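Local structure of metal-dependent hydrolase (2F6K) at residues R71-E74 against A75-D79; V109-A112 against L113-G117; V227-Y230 against D231-H235; R247-P250 against T251-L255. The protein is a manganese-binding member of the amidohydrolase family with a TIM-barrel fold, probably working as an aminocarboxymuconate-semialdehyde decarboxylase. All blocks are in the same frame, centred on the assembly; numbering follows the deposited sequence.

Contact 1 (R71-E74 against A75-D79); sequences RLVE and AANDD
Val73 and Asn77 face the same way one turn apart in the middle of helix 66-86, the connecting helix of the beta-alpha-beta unit between strands 49-55 and 91-95 of the TIM barrel. Four successive i to i+4 bonds run through the turn; the one from Asn77 N to Val73 O measures 2.9 Å. On the buried side the two side chains lie alongside each other, with Val73 CG1 3.6 Å from Asn77 ND2. That methyl is set anti to the valine nitrogen (chi1 168°), which turns it along the helix toward the amide. Asn77 OD1 accepts from Ser96 N, just beyond strand 91-95, tying the helix to the barrel. A leucine in place of Asn77 would probably leave Ser96 N without its acceptor and free the helix from this polar tie. Leu72 turns to helix 13-22, reaching Ser14 and Ala18. Ala75 CB lies over the preceding turn, 3.5 Å from Arg71 O. On the outer side Asp78 N donates to Glu74 O at 3.0 Å, while Asp78 OD2 is modelled 2.7 Å from Glu74 O, a doubtfully close meeting of two acceptors and not a bond.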
ATOM      1  N   ARG A  71     -10.064  17.850 -19.886  1.00 32.03           N
ATOM      2  CA  ARG A  71     -10.930  19.015 -19.846  1.00 31.66           C
ATOM      3  C   ARG A  71     -10.448  19.970 -18.749  1.00 30.45           C
ATOM      4  O   ARG A  71     -10.384  21.183 -18.949  1.00 32.15           O
ATOM      5  CB  ARG A  71     -12.363  18.538 -19.584  1.00 34.92           C
ATOM      6  CG  ARG A  71     -13.453  19.566 -19.770  1.00 41.50           C
ATOM      7  CD  ARG A  71     -14.823  18.926 -19.591  1.00 44.83           C
ATOM      8  NE  ARG A  71     -15.012  18.361 -18.253  1.00 50.75           N
ATOM      9  CZ  ARG A  71     -14.914  19.048 -17.114  1.00 54.02           C
ATOM     10  NH1 ARG A  71     -14.622  20.347 -17.130  1.00 52.45           N
ATOM     11  NH2 ARG A  71     -15.114  18.435 -15.953  1.00 50.09           N
ATOM     12  N   LEU A  72     -10.083  19.417 -17.598  1.00 29.16           N
ATOM     13  CA  LEU A  72      -9.620  20.232 -16.483  1.00 29.04           C
ATOM     14  C   LEU A  72      -8.302  20.913 -16.803  1.00 28.14           C
ATOM     15  O   LEU A  72      -8.110  22.088 -16.482  1.00 26.89           O
ATOM     16  CB  LEU A  72      -9.487  19.377 -15.222  1.00 28.48           C
ATOM     17  CG  LEU A  72     -10.834  18.948 -14.624  1.00 28.84           C
ATOM     18  CD1 LEU A  72     -10.607  18.031 -13.425  1.00 32.05           C
ATOM     19  CD2 LEU A  72     -11.622  20.186 -14.207  1.00 24.63           C
ATOM     20  N   VAL A  73      -7.400  20.173 -17.442  1.00 27.49           N
ATOM     21  CA  VAL A  73      -6.106  20.720 -17.833  1.00 28.17           C
ATOM     22  C   VAL A  73      -6.315  21.872 -18.822  1.00 29.23           C
ATOM     23  O   VAL A  73      -5.703  22.927 -18.682  1.00 28.61           O
ATOM     24  CB  VAL A  73      -5.214  19.647 -18.491  1.00 26.14           C
ATOM     25  CG1 VAL A  73      -4.013  20.301 -19.149  1.00 24.69           C
ATOM     26  CG2 VAL A  73      -4.756  18.653 -17.451  1.00 24.55           C
ATOM     27  N   GLU A  74      -7.184  21.671 -19.812  1.00 29.41           N
ATOM     28  CA  GLU A  74      -7.453  22.707 -20.802  1.00 32.03           C
ATOM     29  C   GLU A  74      -8.079  23.946 -20.163  1.00 32.82           C
ATOM     30  O   GLU A  74      -7.771  25.075 -20.551  1.00 32.29           O
ATOM     31  CB  GLU A  74      -8.365  22.166 -21.912  1.00 32.94           C
ATOM     32  CG  GLU A  74      -7.744  21.010 -22.695  1.00 38.71           C
ATOM     33  CD  GLU A  74      -8.584  20.551 -23.890  1.00 43.81           C
ATOM     34  OE1 GLU A  74      -9.830  20.495 -23.771  1.00 43.42           O
ATOM     35  OE2 GLU A  74      -7.985  20.229 -24.944  1.00 42.94           O
ATOM     36  N   ALA A  75      -8.947  23.743 -19.176  1.00 33.03           N
ATOM     37  CA  ALA A  75      -9.587  24.875 -18.506  1.00 32.69           C
ATOM     38  C   ALA A  75      -8.566  25.647 -17.673  1.00 33.17           C
ATOM     39  O   ALA A  75      -8.646  26.867 -17.549  1.00 32.51           O
ATOM     40  CB  ALA A  75     -10.729  24.390 -17.617  1.00 31.88           C
ATOM     41  N   ALA A  76      -7.599  24.926 -17.111  1.00 32.45           N
ATOM     42  CA  ALA A  76      -6.569  25.542 -16.284  1.00 32.07           C
ATOM     43  C   ALA A  76      -5.578  26.318 -17.143  1.00 33.46           C
ATOM     44  O   ALA A  76      -5.118  27.400 -16.771  1.00 29.63           O
ATOM     45  CB  ALA A  76      -5.839  24.478 -15.471  1.00 28.28           C
ATOM     46  N   ASN A  77      -5.236  25.765 -18.298  1.00 36.94           N
ATOM     47  CA  ASN A  77      -4.309  26.462 -19.169  1.00 38.78           C
ATOM     48  C   ASN A  77      -4.957  27.665 -19.843  1.00 39.55           C
ATOM     49  O   ASN A  77      -4.287  28.656 -20.103  1.00 39.67           O
ATOM     50  CB  ASN A  77      -3.733  25.512 -20.197  1.00 40.05           C
ATOM     51  CG  ASN A  77      -2.808  24.507 -19.574  1.00 46.58           C
ATOM     52  OD1 ASN A  77      -2.282  24.724 -18.482  1.00 45.02           O
ATOM     53  ND2 ASN A  77      -2.588  23.405 -20.264  1.00 45.24           N
ATOM     54  N   ASP A  78      -6.254  27.587 -20.126  1.00 40.22           N
ATOM     55  CA  ASP A  78      -6.939  28.726 -20.728  1.00 42.48           C
ATOM     56  C   ASP A  78      -6.947  29.884 -19.715  1.00 41.61           C
ATOM     57  O   ASP A  78      -6.726  31.041 -20.075  1.00 37.63           O
ATOM     58  CB  ASP A  78      -8.377  28.358 -21.120  1.00 47.87           C
ATOM     59  CG  ASP A  78      -8.432  27.359 -22.265  1.00 56.91           C
ATOM     60  OD1 ASP A  78      -7.583  27.477 -23.175  1.00 60.44           O
ATOM     61  OD2 ASP A  78      -9.321  26.472 -22.266  1.00 61.59           O
ATOM     62  N   ASP A  79      -7.191  29.558 -18.447  1.00 39.89           N
ATOM     63  CA  ASP A  79      -7.208  30.557 -17.382  1.00 41.80           C
ATOM     64  C   ASP A  79      -5.823  31.188 -17.253  1.00 41.26           C
ATOM     65  O   ASP A  79      -5.688  32.408 -17.149  1.00 40.25           O
ATOM     66  CB  ASP A  79      -7.599  29.907 -16.051  1.00 42.75           C
ATOM     67  CG  ASP A  79      -9.100  29.747 -15.889  1.00 46.76           C
ATOM     68  OD1 ASP A  79      -9.812  29.600 -16.907  1.00 48.80           O
ATOM     69  OD2 ASP A  79      -9.565  29.753 -14.728  1.00 49.76           O
TER

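Contact 2 (V109-A112 against L113-G117); sequences VQQA and LDQDG
Gln111 O is the acceptor on which helix 102-114 ends: Gln115 N reaches it at 3.0 Å as the last regular i to i+4 bond, and Asp116 N reaches it at 3.1 Å as an i to i+5 bond lying in the carbonyl plane. A further bond from Asp116 N to Ala112 O is weak. This is the C-terminal end of the helix that links barrel strands 91-95 and 120-124 in a beta-alpha-beta unit; Gln115 leaves helical angles, and Gly117, with positive phi, continues the turn. The side chain of Gln111 runs extended from a CG anti to its nitrogen (chi1 -175°), which carries the amide toward the C-terminal turn. There NE2 donates to Asp116 OD2 at 2.9 Å, using the syn lone pair of that oxygen, although the amide and carboxylate planes stand 77° apart. Asp116 OD1 forms a salt bridge with Lys81 of helix 66-86, so the carboxylate is held at both oxygens. Gln115 crosses Gln111 at about a right angle, its NE2 4.0 Å from Gln111 CG. Asp114 OD2 forms a salt bridge with Arg147. Val109, packed on helix 138-145, and Leu113, reaching Arg147 and Ala149, lie side by side one turn apart, with Val109 CG1 4.0 Å from Leu113 CD1.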
ATOM      1  N   VAL A 109       1.798  19.996 -24.592  1.00 28.59           N
ATOM      2  CA  VAL A 109       3.101  20.652 -24.557  1.00 30.33           C
ATOM      3  C   VAL A 109       3.306  21.517 -25.808  1.00 31.29           C
ATOM      4  O   VAL A 109       3.619  22.703 -25.700  1.00 31.92           O
ATOM      5  CB  VAL A 109       4.252  19.621 -24.469  1.00 30.34           C
ATOM      6  CG1 VAL A 109       5.601  20.330 -24.553  1.00 26.52           C
ATOM      7  CG2 VAL A 109       4.151  18.842 -23.163  1.00 28.62           C
ATOM      8  N   GLN A 110       3.120  20.926 -26.986  1.00 30.14           N
ATOM      9  CA  GLN A 110       3.293  21.641 -28.250  1.00 31.64           C
ATOM     10  C   GLN A 110       2.392  22.866 -28.306  1.00 32.54           C
ATOM     11  O   GLN A 110       2.835  23.974 -28.601  1.00 32.88           O
ATOM     12  CB  GLN A 110       2.956  20.721 -29.431  1.00 30.35           C
ATOM     13  CG  GLN A 110       3.712  19.400 -29.419  1.00 32.58           C
ATOM     14  CD  GLN A 110       3.266  18.455 -30.513  1.00 32.50           C
ATOM     15  OE1 GLN A 110       2.072  18.247 -30.728  1.00 31.42           O
ATOM     16  NE2 GLN A 110       4.227  17.860 -31.199  1.00 33.92           N
ATOM     17  N   GLN A 111       1.119  22.659 -28.022  1.00 31.70           N
ATOM     18  CA  GLN A 111       0.158  23.742 -28.058  1.00 33.81           C
ATOM     19  C   GLN A 111       0.451  24.845 -27.036  1.00 32.57           C
ATOM     20  O   GLN A 111       0.494  26.024 -27.379  1.00 32.90           O
ATOM     21  CB  GLN A 111      -1.231  23.165 -27.820  1.00 37.91           C
ATOM     22  CG  GLN A 111      -2.352  24.151 -27.955  1.00 47.38           C
ATOM     23  CD  GLN A 111      -3.647  23.594 -27.406  1.00 56.42           C
ATOM     24  OE1 GLN A 111      -3.978  22.420 -27.626  1.00 57.40           O
ATOM     25  NE2 GLN A 111      -4.396  24.434 -26.694  1.00 55.74           N
ATOM     26  N   ALA A 112       0.660  24.448 -25.784  1.00 31.98           N
ATOM     27  CA  ALA A 112       0.928  25.385 -24.690  1.00 33.09           C
ATOM     28  C   ALA A 112       2.138  26.273 -24.948  1.00 33.91           C
ATOM     29  O   ALA A 112       2.075  27.497 -24.786  1.00 33.52           O
ATOM     30  CB  ALA A 112       1.131  24.614 -23.381  1.00 26.64           C
ATOM     31  N   LEU A 113       3.242  25.646 -25.344  1.00 34.87           N
ATOM     32  CA  LEU A 113       4.477  26.367 -25.604  1.00 35.73           C
ATOM     33  C   LEU A 113       4.548  27.058 -26.964  1.00 36.39           C
ATOM     34  O   LEU A 113       5.006  28.195 -27.051  1.00 38.68           O
ATOM     35  CB  LEU A 113       5.675  25.425 -25.434  1.00 33.67           C
ATOM     36  CG  LEU A 113       5.783  24.795 -24.037  1.00 35.55           C
ATOM     37  CD1 LEU A 113       7.060  23.978 -23.926  1.00 30.52           C
ATOM     38  CD2 LEU A 113       5.775  25.888 -22.975  1.00 32.90           C
ATOM     39  N   ASP A 114       4.077  26.400 -28.019  1.00 36.56           N
ATOM     40  CA  ASP A 114       4.151  26.988 -29.352  1.00 35.37           C
ATOM     41  C   ASP A 114       3.125  28.063 -29.698  1.00 36.92           C
ATOM     42  O   ASP A 114       3.347  28.840 -30.629  1.00 34.93           O
ATOM     43  CB  ASP A 114       4.078  25.901 -30.424  1.00 33.89           C
ATOM     44  CG  ASP A 114       5.206  24.898 -30.328  1.00 35.04           C
ATOM     45  OD1 ASP A 114       6.237  25.212 -29.688  1.00 35.73           O
ATOM     46  OD2 ASP A 114       5.059  23.799 -30.914  1.00 33.90           O
ATOM     47  N   GLN A 115       2.005  28.122 -28.985  1.00 38.16           N
ATOM     48  CA  GLN A 115       1.008  29.130 -29.330  1.00 40.84           C
ATOM     49  C   GLN A 115       0.164  29.740 -28.213  1.00 40.14           C
ATOM     50  O   GLN A 115      -0.437  30.796 -28.403  1.00 39.63           O
ATOM     51  CB  GLN A 115       0.091  28.581 -30.436  1.00 43.05           C
ATOM     52  CG  GLN A 115      -0.277  27.121 -30.271  1.00 49.81           C
ATOM     53  CD  GLN A 115      -0.607  26.449 -31.597  1.00 53.82           C
ATOM     54  OE1 GLN A 115       0.103  26.627 -32.588  1.00 58.99           O
ATOM     55  NE2 GLN A 115      -1.677  25.658 -31.616  1.00 51.87           N
ATOM     56  N   ASP A 116       0.123  29.109 -27.046  1.00 39.52           N
ATOM     57  CA  ASP A 116      -0.688  29.657 -25.971  1.00 41.31           C
ATOM     58  C   ASP A 116       0.053  30.545 -24.978  1.00 41.08           C
ATOM     59  O   ASP A 116      -0.511  30.978 -23.978  1.00 41.36           O
ATOM     60  CB  ASP A 116      -1.419  28.525 -25.257  1.00 42.20           C
ATOM     61  CG  ASP A 116      -2.415  27.833 -26.168  1.00 46.05           C
ATOM     62  OD1 ASP A 116      -3.084  28.553 -26.944  1.00 42.38           O
ATOM     63  OD2 ASP A 116      -2.535  26.585 -26.112  1.00 50.09           O
ATOM     64  N   GLY A 117       1.318  30.826 -25.268  1.00 40.62           N
ATOM     65  CA  GLY A 117       2.095  31.693 -24.406  1.00 39.13           C
ATOM     66  C   GLY A 117       2.514  31.189 -23.037  1.00 39.79           C
ATOM     67  O   GLY A 117       2.747  31.995 -22.135  1.00 39.12           O
TER

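Contact 3 (V227-Y230 against D231-H235); sequences VDVY and DVMHH
The His234 ring has Tyr230 O over one face, 3.3 Å above its plane and offset toward the rim on the ND1 side; ND1 is poorly angled for a bond to that oxygen, and the backbone bond from His234 N to it is weak. The Tyr230 ring carries the neighbouring Val229 CG1 centrally over one face, 3.9 Å above the plane. Its OH bonds to Asp215 of helix 210-225, and the side chain also packs on Arg247 of the second subunit. The carboxylates of Asp228 and Asp231 pass at a slant with planes 36° apart. Asp231 OD2 sits 3.2 Å from Asp228 CB and 3.5 Å from Asp228 OD2, a like-charge approach that the positive end of the helix dipole would probably ease. Asp228 CG lies anti to its own nitrogen (chi1 -174°), bringing OD1 up to Asp231 N at 3.2 Å; the N-H meets this oxygen from above the carboxylate plane, 51° out of it. Asp228 O takes Val232 N in the first i to i+4 bond of the helix. On the buried side Val227 CG1 meets Val232 CG2 at 3.6 Å, the two valines crossing at about a right angle beside Leu188 and Phe184 of helix 171-189. Together, Asp228 as N-cap and the flanking valine pair, one residue before the cap and four after it, form a capped helix start closed by a hydrophobic staple, here opening helix 229-235.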
ATOM      1  N   VAL A 227      25.677   8.200 -12.827  1.00 40.19           N
ATOM      2  CA  VAL A 227      25.372   9.624 -12.704  1.00 39.21           C
ATOM      3  C   VAL A 227      26.089  10.267 -11.506  1.00 37.63           C
ATOM      4  O   VAL A 227      26.234   9.654 -10.447  1.00 37.22           O
ATOM      5  CB  VAL A 227      23.840   9.841 -12.558  1.00 38.86           C
ATOM      6  CG1 VAL A 227      23.515  11.313 -12.395  1.00 35.03           C
ATOM      7  CG2 VAL A 227      23.130   9.308 -13.783  1.00 44.22           C
ATOM      8  N   ASP A 228      26.557  11.498 -11.688  1.00 37.19           N
ATOM      9  CA  ASP A 228      27.231  12.216 -10.610  1.00 34.98           C
ATOM     10  C   ASP A 228      26.173  13.157 -10.036  1.00 33.44           C
ATOM     11  O   ASP A 228      25.870  14.192 -10.624  1.00 33.78           O
ATOM     12  CB  ASP A 228      28.416  13.015 -11.160  1.00 36.75           C
ATOM     13  CG  ASP A 228      29.238  13.671 -10.065  1.00 41.62           C
ATOM     14  OD1 ASP A 228      28.639  14.299  -9.158  1.00 36.99           O
ATOM     15  OD2 ASP A 228      30.485  13.565 -10.117  1.00 46.51           O
ATOM     16  N   VAL A 229      25.605  12.791  -8.894  1.00 31.96           N
ATOM     17  CA  VAL A 229      24.548  13.587  -8.287  1.00 30.98           C
ATOM     18  C   VAL A 229      24.941  15.050  -8.074  1.00 30.77           C
ATOM     19  O   VAL A 229      24.112  15.955  -8.224  1.00 30.10           O
ATOM     20  CB  VAL A 229      24.066  12.923  -6.952  1.00 31.46           C
ATOM     21  CG1 VAL A 229      25.160  12.976  -5.892  1.00 30.12           C
ATOM     22  CG2 VAL A 229      22.785  13.587  -6.475  1.00 25.63           C
ATOM     23  N   TYR A 230      26.210  15.283  -7.750  1.00 31.36           N
ATOM     24  CA  TYR A 230      26.701  16.640  -7.527  1.00 32.76           C
ATOM     25  C   TYR A 230      26.684  17.478  -8.796  1.00 35.33           C
ATOM     26  O   TYR A 230      26.478  18.689  -8.723  1.00 38.60           O
ATOM     27  CB  TYR A 230      28.107  16.601  -6.942  1.00 26.71           C
ATOM     28  CG  TYR A 230      28.149  15.812  -5.664  1.00 29.01           C
ATOM     29  CD1 TYR A 230      27.454  16.247  -4.528  1.00 27.29           C
ATOM     30  CD2 TYR A 230      28.859  14.611  -5.587  1.00 28.52           C
ATOM     31  CE1 TYR A 230      27.469  15.505  -3.346  1.00 25.86           C
ATOM     32  CE2 TYR A 230      28.882  13.865  -4.417  1.00 28.96           C
ATOM     33  CZ  TYR A 230      28.187  14.315  -3.296  1.00 29.77           C
ATOM     34  OH  TYR A 230      28.221  13.572  -2.132  1.00 31.47           O
ATOM     35  N   ASP A 231      26.911  16.860  -9.955  1.00 36.55           N
ATOM     36  CA  ASP A 231      26.857  17.616 -11.207  1.00 37.23           C
ATOM     37  C   ASP A 231      25.401  17.965 -11.492  1.00 35.74           C
ATOM     38  O   ASP A 231      25.091  19.070 -11.942  1.00 34.63           O
ATOM     39  CB  ASP A 231      27.419  16.812 -12.383  1.00 42.42           C
ATOM     40  CG  ASP A 231      28.920  16.671 -12.325  1.00 49.14           C
ATOM     41  OD1 ASP A 231      29.593  17.646 -11.905  1.00 53.80           O
ATOM     42  OD2 ASP A 231      29.427  15.592 -12.713  1.00 54.51           O
ATOM     43  N   VAL A 232      24.507  17.018 -11.220  1.00 33.80           N
ATOM     44  CA  VAL A 232      23.084  17.238 -11.447  1.00 34.44           C
ATOM     45  C   VAL A 232      22.558  18.381 -10.566  1.00 35.39           C
ATOM     46  O   VAL A 232      21.735  19.193 -11.004  1.00 34.37           O
ATOM     47  CB  VAL A 232      22.272  15.951 -11.172  1.00 32.19           C
ATOM     48  CG1 VAL A 232      20.801  16.193 -11.462  1.00 30.16           C
ATOM     49  CG2 VAL A 232      22.794  14.814 -12.037  1.00 29.90           C
HETATM   50  N   MSE A 233      23.040  18.447  -9.328  1.00 34.66           N
HETATM   51  CA  MSE A 233      22.610  19.501  -8.419  1.00 36.15           C
HETATM   52  C   MSE A 233      23.026  20.875  -8.937  1.00 35.65           C
HETATM   53  O   MSE A 233      22.427  21.890  -8.586  1.00 33.88           O
HETATM   54  CB  MSE A 233      23.177  19.257  -7.016  1.00 36.02           C
HETATM   55  CG  MSE A 233      22.550  18.044  -6.293  1.00 38.79           C
HETATM   56 SE   MSE A 233      20.620  18.225  -5.975  1.00 49.34          SE
HETATM   57  CE  MSE A 233      20.709  19.469  -4.498  1.00 45.71           C
ATOM     58  N   HIS A 234      24.050  20.906  -9.781  1.00 36.40           N
ATOM     59  CA  HIS A 234      24.515  22.166 -10.355  1.00 37.64           C
ATOM     60  C   HIS A 234      23.686  22.496 -11.585  1.00 36.42           C
ATOM     61  O   HIS A 234      23.500  23.659 -11.933  1.00 37.85           O
ATOM     62  CB  HIS A 234      25.987  22.059 -10.770  1.00 38.16           C
ATOM     63  CG  HIS A 234      26.948  22.178  -9.631  1.00 44.25           C
ATOM     64  ND1 HIS A 234      28.158  21.516  -9.605  1.00 47.17           N
ATOM     65  CD2 HIS A 234      26.890  22.900  -8.487  1.00 43.54           C
ATOM     66  CE1 HIS A 234      28.802  21.823  -8.493  1.00 45.18           C
ATOM     67  NE2 HIS A 234      28.054  22.661  -7.798  1.00 46.31           N
ATOM     68  N   HIS A 235      23.182  21.448 -12.226  1.00 35.39           N
ATOM     69  CA  HIS A 235      22.412  21.568 -13.455  1.00 34.86           C
ATOM     70  C   HIS A 235      20.958  22.003 -13.323  1.00 34.49           C
ATOM     71  O   HIS A 235      20.456  22.734 -14.173  1.00 36.91           O
ATOM     72  CB  HIS A 235      22.484  20.240 -14.207  1.00 37.39           C
ATOM     73  CG  HIS A 235      21.787  20.251 -15.532  1.00 40.60           C
ATOM     74  ND1 HIS A 235      20.684  19.465 -15.795  1.00 42.28           N
ATOM     75  CD2 HIS A 235      22.065  20.908 -16.682  1.00 40.13           C
ATOM     76  CE1 HIS A 235      20.317  19.634 -17.053  1.00 39.61           C
ATOM     77  NE2 HIS A 235      21.139  20.504 -17.614  1.00 41.11           N
TER

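Contact 4 (R247-P250 against T251-L255); sequences RQLP and TLMSL
Thr251 doubles up on the carbonyl of Arg247: its N donates to Arg247 O at 3.2 Å, and its OG1 donates to the same oxygen, also at 3.2 Å, from 41° above the carbonyl plane. With chi1 at -65° the hydroxyl stands beside the threonine's own nitrogen, so both donors face back along the helix. A valine at Thr251 would probably cost Arg247 O its second donor, leaving one backbone bond to hold that carbonyl. Thr251 also packs on Thr251 of the second subunit. Leu252 continues with a nearly straight bond from its N to Gln248 O; its CD2 touches Leu249 CD1 at 4.2 Å, and its side chain faces strand 261-262 through Leu261. Here the short helix 248-252, which joins strands 237-239 and 261-262 of the TIM barrel, also forms part of the subunit interface. Met253, present as selenomethionine, donates from N to Leu249 O at 3.0 Å. Its CG lies 3.7 Å from Leu249 CD1, and the chain then bends at chi3 (-58°), bringing CE back over the turn to 3.3 Å from Pro250 CA. Ser254 folds its hydroxyl onto Thr251 O, OG donating at 2.8 Å in the carbonyl plane while its backbone N bonds to the same oxygen. That hydroxyl also accepts from Arg247 NH1 of the second subunit. Arg247 of this chain in turn forms a salt bridge with Asp215 of the second subunit. Leu255 turns to Tyr230 and Met233 of helix 229-235, and its side chain packs on Arg247 of the second subunit.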
ATOM      1  N   ARG A 247      18.240  26.463   8.252  1.00 30.78           N
ATOM      2  CA  ARG A 247      19.011  25.284   7.892  1.00 30.68           C
ATOM      3  C   ARG A 247      18.971  24.791   6.448  1.00 31.60           C
ATOM      4  O   ARG A 247      20.018  24.619   5.825  1.00 33.12           O
ATOM      5  CB  ARG A 247      18.640  24.137   8.834  1.00 30.41           C
ATOM      6  CG  ARG A 247      19.268  24.245  10.228  1.00 28.74           C
ATOM      7  CD  ARG A 247      18.535  23.355  11.227  1.00 28.61           C
ATOM      8  NE  ARG A 247      17.367  24.036  11.782  1.00 26.74           N
ATOM      9  CZ  ARG A 247      17.435  24.927  12.766  1.00 30.96           C
ATOM     10  NH1 ARG A 247      18.610  25.224  13.297  1.00 31.15           N
ATOM     11  NH2 ARG A 247      16.342  25.537  13.207  1.00 27.80           N
ATOM     12  N   GLN A 248      17.773  24.566   5.920  1.00 31.21           N
ATOM     13  CA  GLN A 248      17.612  24.041   4.567  1.00 30.84           C
ATOM     14  C   GLN A 248      18.345  24.781   3.449  1.00 30.84           C
ATOM     15  O   GLN A 248      19.227  24.213   2.811  1.00 29.43           O
ATOM     16  CB  GLN A 248      16.132  23.946   4.209  1.00 33.76           C
ATOM     17  CG  GLN A 248      15.865  23.011   3.038  1.00 34.51           C
ATOM     18  CD  GLN A 248      14.427  23.049   2.578  1.00 34.79           C
ATOM     19  OE1 GLN A 248      13.951  22.123   1.923  1.00 36.79           O
ATOM     20  NE2 GLN A 248      13.725  24.126   2.914  1.00 37.90           N
ATOM     21  N   LEU A 249      17.977  26.034   3.200  1.00 30.89           N
ATOM     22  CA  LEU A 249      18.621  26.799   2.138  1.00 31.39           C
ATOM     23  C   LEU A 249      20.146  26.815   2.240  1.00 31.57           C
ATOM     24  O   LEU A 249      20.832  26.577   1.246  1.00 30.24           O
ATOM     25  CB  LEU A 249      18.082  28.228   2.096  1.00 31.56           C
ATOM     26  CG  LEU A 249      18.711  29.117   1.016  1.00 32.27           C
ATOM     27  CD1 LEU A 249      18.829  28.357  -0.298  1.00 33.63           C
ATOM     28  CD2 LEU A 249      17.876  30.371   0.858  1.00 28.20           C
ATOM     29  N   PRO A 250      20.699  27.102   3.435  1.00 32.62           N
ATOM     30  CA  PRO A 250      22.161  27.122   3.590  1.00 32.61           C
ATOM     31  C   PRO A 250      22.821  25.800   3.158  1.00 32.03           C
ATOM     32  O   PRO A 250      23.894  25.806   2.546  1.00 31.57           O
ATOM     33  CB  PRO A 250      22.343  27.404   5.078  1.00 29.65           C
ATOM     34  CG  PRO A 250      21.189  28.330   5.362  1.00 33.23           C
ATOM     35  CD  PRO A 250      20.040  27.620   4.650  1.00 32.74           C
ATOM     36  N   THR A 251      22.186  24.672   3.474  1.00 30.12           N
ATOM     37  CA  THR A 251      22.749  23.386   3.089  1.00 31.04           C
ATOM     38  C   THR A 251      22.731  23.261   1.561  1.00 30.63           C
ATOM     39  O   THR A 251      23.734  22.888   0.943  1.00 29.74           O
ATOM     40  CB  THR A 251      21.960  22.209   3.713  1.00 31.27           C
ATOM     41  OG1 THR A 251      22.088  22.242   5.140  1.00 36.02           O
ATOM     42  CG2 THR A 251      22.499  20.878   3.207  1.00 28.67           C
ATOM     43  N   LEU A 252      21.592  23.603   0.965  1.00 30.41           N
ATOM     44  CA  LEU A 252      21.405  23.535  -0.478  1.00 32.97           C
ATOM     45  C   LEU A 252      22.419  24.363  -1.269  1.00 35.39           C
ATOM     46  O   LEU A 252      22.787  24.001  -2.388  1.00 35.90           O
ATOM     47  CB  LEU A 252      19.992  24.003  -0.839  1.00 31.62           C
ATOM     48  CG  LEU A 252      19.707  24.153  -2.339  1.00 32.20           C
ATOM     49  CD1 LEU A 252      19.649  22.781  -2.991  1.00 28.83           C
ATOM     50  CD2 LEU A 252      18.396  24.895  -2.546  1.00 31.05           C
HETATM   51  N   MSE A 253      22.872  25.470  -0.691  1.00 36.00           N
HETATM   52  CA  MSE A 253      23.813  26.340  -1.383  1.00 37.51           C
HETATM   53  C   MSE A 253      25.217  25.765  -1.519  1.00 36.21           C
HETATM   54  O   MSE A 253      26.037  26.294  -2.273  1.00 33.78           O
HETATM   55  CB  MSE A 253      23.844  27.717  -0.714  1.00 39.47           C
HETATM   56  CG  MSE A 253      22.490  28.418  -0.797  1.00 49.06           C
HETATM   57 SE   MSE A 253      22.412  30.192  -0.039  1.00 61.96          SE
HETATM   58  CE  MSE A 253      22.951  29.738   1.751  1.00 59.06           C
ATOM     59  N   SER A 254      25.496  24.682  -0.805  1.00 32.37           N
ATOM     60  CA  SER A 254      26.802  24.053  -0.925  1.00 32.44           C
ATOM     61  C   SER A 254      26.736  23.027  -2.066  1.00 31.32           C
ATOM     62  O   SER A 254      27.744  22.403  -2.413  1.00 31.12           O
ATOM     63  CB  SER A 254      27.180  23.347   0.378  1.00 30.83           C
ATOM     64  OG  SER A 254      26.401  22.179   0.564  1.00 34.15           O
ATOM     65  N   LEU A 255      25.544  22.864  -2.644  1.00 29.97           N
ATOM     66  CA  LEU A 255      25.328  21.910  -3.735  1.00 30.88           C
ATOM     67  C   LEU A 255      24.773  22.562  -5.000  1.00 30.58           C
ATOM     68  O   LEU A 255      25.107  22.157  -6.110  1.00 30.06           O
ATOM     69  CB  LEU A 255      24.357  20.817  -3.293  1.00 30.81           C
ATOM     70  CG  LEU A 255      24.778  19.837  -2.204  1.00 33.76           C
ATOM     71  CD1 LEU A 255      23.534  19.197  -1.600  1.00 35.85           C
ATOM     72  CD2 LEU A 255      25.698  18.782  -2.785  1.00 34.63           C
TER

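How the contacts relate
All four contacts are short local helical pieces in the outer layer of one TIM barrel, each with a buried and a more exposed side. Contacts 1 and 2 sit on successive barrel helices, centres 13 Å apart, joined through the pairing of Lys81 with Asp116. Contacts 3 and 4, on the other side of the chain's centre from contact 1, pack directly, Tyr230 CD1 lying 3.5 Å from Leu255 CD2. Both meet the second subunit, which leaves contacts 1 and 2 untouched. Contact 1 is mid-helix, contact 2 a helix C-terminus closed by a glutamine-aspartate bond, contact 3 a capped start, and contact 4 an interface turn mixing hydroxyl-to-carbonyl bonds and an intersubunit salt bridge with leucine and selenomethionine packing.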